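PDB 1E9R: conjugal transfer protein TRWB from Escherichia coli, which probably couples DNA processing to the secretion channel in bacterial conjugation, as a hexameric P-loop NTPase resembling ring helicases and F1-ATPase. Local coordinates for residues R22-S25 and G26-K30. Sequence-based numbering, arbitrary orientation.
Sequences RIVS and GGKLK. With SO4 (sulfate ion), chain J.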
loop_
_atom_site.group_PDB
_atom_site.type_symbol
_atom_site.label_atom_id
_atom_site.label_comp_id
_atom_site.label_asym_id
_atom_site.label_seq_id
_atom_site.Cartn_x
_atom_site.Cartn_y
_atom_site.Cartn_z
ATOM N N ARG B 22 0.912 -16.105 -32.794
ATOM C CA ARG B 22 1.453 -17.043 -33.759
ATOM C C ARG B 22 2.958 -16.902 -33.745
ATOM O O ARG B 22 3.475 -15.794 -33.738
ATOM C CB ARG B 22 0.934 -16.723 -35.158
ATOM C CG ARG B 22 -0.565 -16.894 -35.335
ATOM C CD ARG B 22 -1.013 -16.309 -36.657
ATOM N NE ARG B 22 -0.822 -14.859 -36.718
ATOM C CZ ARG B 22 -0.836 -14.148 -37.844
ATOM N NH1 ARG B 22 -1.025 -14.751 -39.011
ATOM N NH2 ARG B 22 -0.676 -12.834 -37.807
ATOM N N ILE B 23 3.674 -18.016 -33.702
ATOM C CA ILE B 23 5.123 -17.930 -33.747
ATOM C C ILE B 23 5.513 -18.565 -35.068
ATOM O O ILE B 23 5.008 -19.616 -35.449
ATOM C CB ILE B 23 5.809 -18.634 -32.553
ATOM C CG1 ILE B 23 7.327 -18.432 -32.656
ATOM C CG2 ILE B 23 5.410 -20.093 -32.493
ATOM C CD1 ILE B 23 8.121 -18.915 -31.448
ATOM N N VAL B 24 6.405 -17.888 -35.771
ATOM C CA VAL B 24 6.845 -18.303 -37.086
ATOM C C VAL B 24 8.369 -18.364 -37.073
ATOM O O VAL B 24 8.999 -17.954 -36.094
ATOM C CB VAL B 24 6.281 -17.270 -38.112
ATOM C CG1 VAL B 24 7.377 -16.508 -38.808
ATOM C CG2 VAL B 24 5.382 -17.953 -39.069
ATOM N N SER B 25 8.968 -18.902 -38.130
ATOM C CA SER B 25 10.428 -18.994 -38.208
ATOM C C SER B 25 10.968 -17.625 -38.615
ATOM O O SER B 25 10.257 -16.831 -39.232
ATOM C CB SER B 25 10.850 -20.031 -39.255
ATOM O OG SER B 25 10.658 -19.531 -40.574
ATOM N N GLY B 26 12.217 -17.338 -38.272
ATOM C CA GLY B 26 12.771 -16.054 -38.651
ATOM C C GLY B 26 12.625 -15.840 -40.148
ATOM O O GLY B 26 12.202 -14.776 -40.608
ATOM N N GLY B 27 12.967 -16.868 -40.915
ATOM C CA GLY B 27 12.878 -16.765 -42.357
ATOM C C GLY B 27 11.500 -16.386 -42.844
ATOM O O GLY B 27 11.349 -15.489 -43.682
ATOM N N LYS B 28 10.487 -17.070 -42.319
ATOM C CA LYS B 28 9.110 -16.798 -42.710
ATOM C C LYS B 28 8.632 -15.389 -42.324
ATOM O O LYS B 28 7.849 -14.770 -43.056
ATOM C CB LYS B 28 8.179 -17.856 -42.118
ATOM C CG LYS B 28 6.724 -17.602 -42.436
ATOM C CD LYS B 28 5.862 -18.803 -42.108
ATOM C CE LYS B 28 4.394 -18.487 -42.325
ATOM N NZ LYS B 28 3.525 -19.588 -41.843
ATOM N N LEU B 29 9.092 -14.874 -41.187
ATOM C CA LEU B 29 8.690 -13.529 -40.778
ATOM C C LEU B 29 9.293 -12.498 -41.736
ATOM O O LEU B 29 8.611 -11.566 -42.177
ATOM C CB LEU B 29 9.151 -13.237 -39.343
ATOM C CG LEU B 29 8.875 -11.843 -38.762
ATOM C CD1 LEU B 29 7.389 -11.548 -38.800
ATOM C CD2 LEU B 29 9.407 -11.780 -37.331
ATOM N N LYS B 30 10.576 -12.677 -42.053
ATOM C CA LYS B 30 11.284 -11.774 -42.966
ATOM C C LYS B 30 10.506 -11.756 -44.278
ATOM O O LYS B 30 10.358 -10.723 -44.931
ATOM C CB LYS B 30 12.733 -12.268 -43.186
ATOM C CG LYS B 30 13.531 -12.370 -41.875
ATOM C CD LYS B 30 14.965 -12.891 -42.004
ATOM C CE LYS B 30 15.588 -12.990 -40.605
ATOM N NZ LYS B 30 16.925 -13.634 -40.549
HETATM S S SO4 J . 9.874 -21.560 -43.721
HETATM O O1 SO4 J . 11.077 -20.731 -43.966
HETATM O O2 SO4 J . 8.652 -20.796 -44.031
HETATM O O3 SO4 J . 9.934 -22.768 -44.569
HETATM O O4 SO4 J . 9.818 -21.974 -42.306
#
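S25 and K28 meet through a side-chain-to-backbone bond at the start of helix 26-33. S25 OG accepts a hydrogen bond from the backbone N-H of K28, 3.0 Å from OG to N, with an N-H...O angle of 164°. A chi1 of 74° sets OG between the backbone N and the carbonyl carbon, turning it back over the first turn. The same hydroxyl donates to sulfate O4, 3.1 Å from S25 OG, so it is used both as acceptor and as donor, which would restrain its rotation while the sulfate is bound. The sulfate, a probable crystallisation anion, is gripped by S25 OG and R31 NH1 near the helix N-terminus, whose partial positive charge may favour an anion there.

S25 O takes the first i to i+4 bond, from L29 N at 3.0 Å, and K30 N to G26 O follows.

Beside the cap, V24 and K28 cross at roughly a right angle. K28 is extended, with CG anti to the backbone N (chi1 178°), and its methylenes run past the valine methyls; K28 CG is 3.8 Å from V24 CG1. The CG1 methyl also meets L29, with V24 CG1 to L29 CB at 3.8 Å, while L29 reaches V45 and A416.

Backbone bonds of R22 and V24 with I415 place the weakly bonded strand 23-24 beside strand 415-419, as an outermost strand of the large mixed sheet within this chain. The whole is a serine N-cap with an adjoining apolar contact, at the strand-to-helix junction that leads from that sheet into helix 26-33.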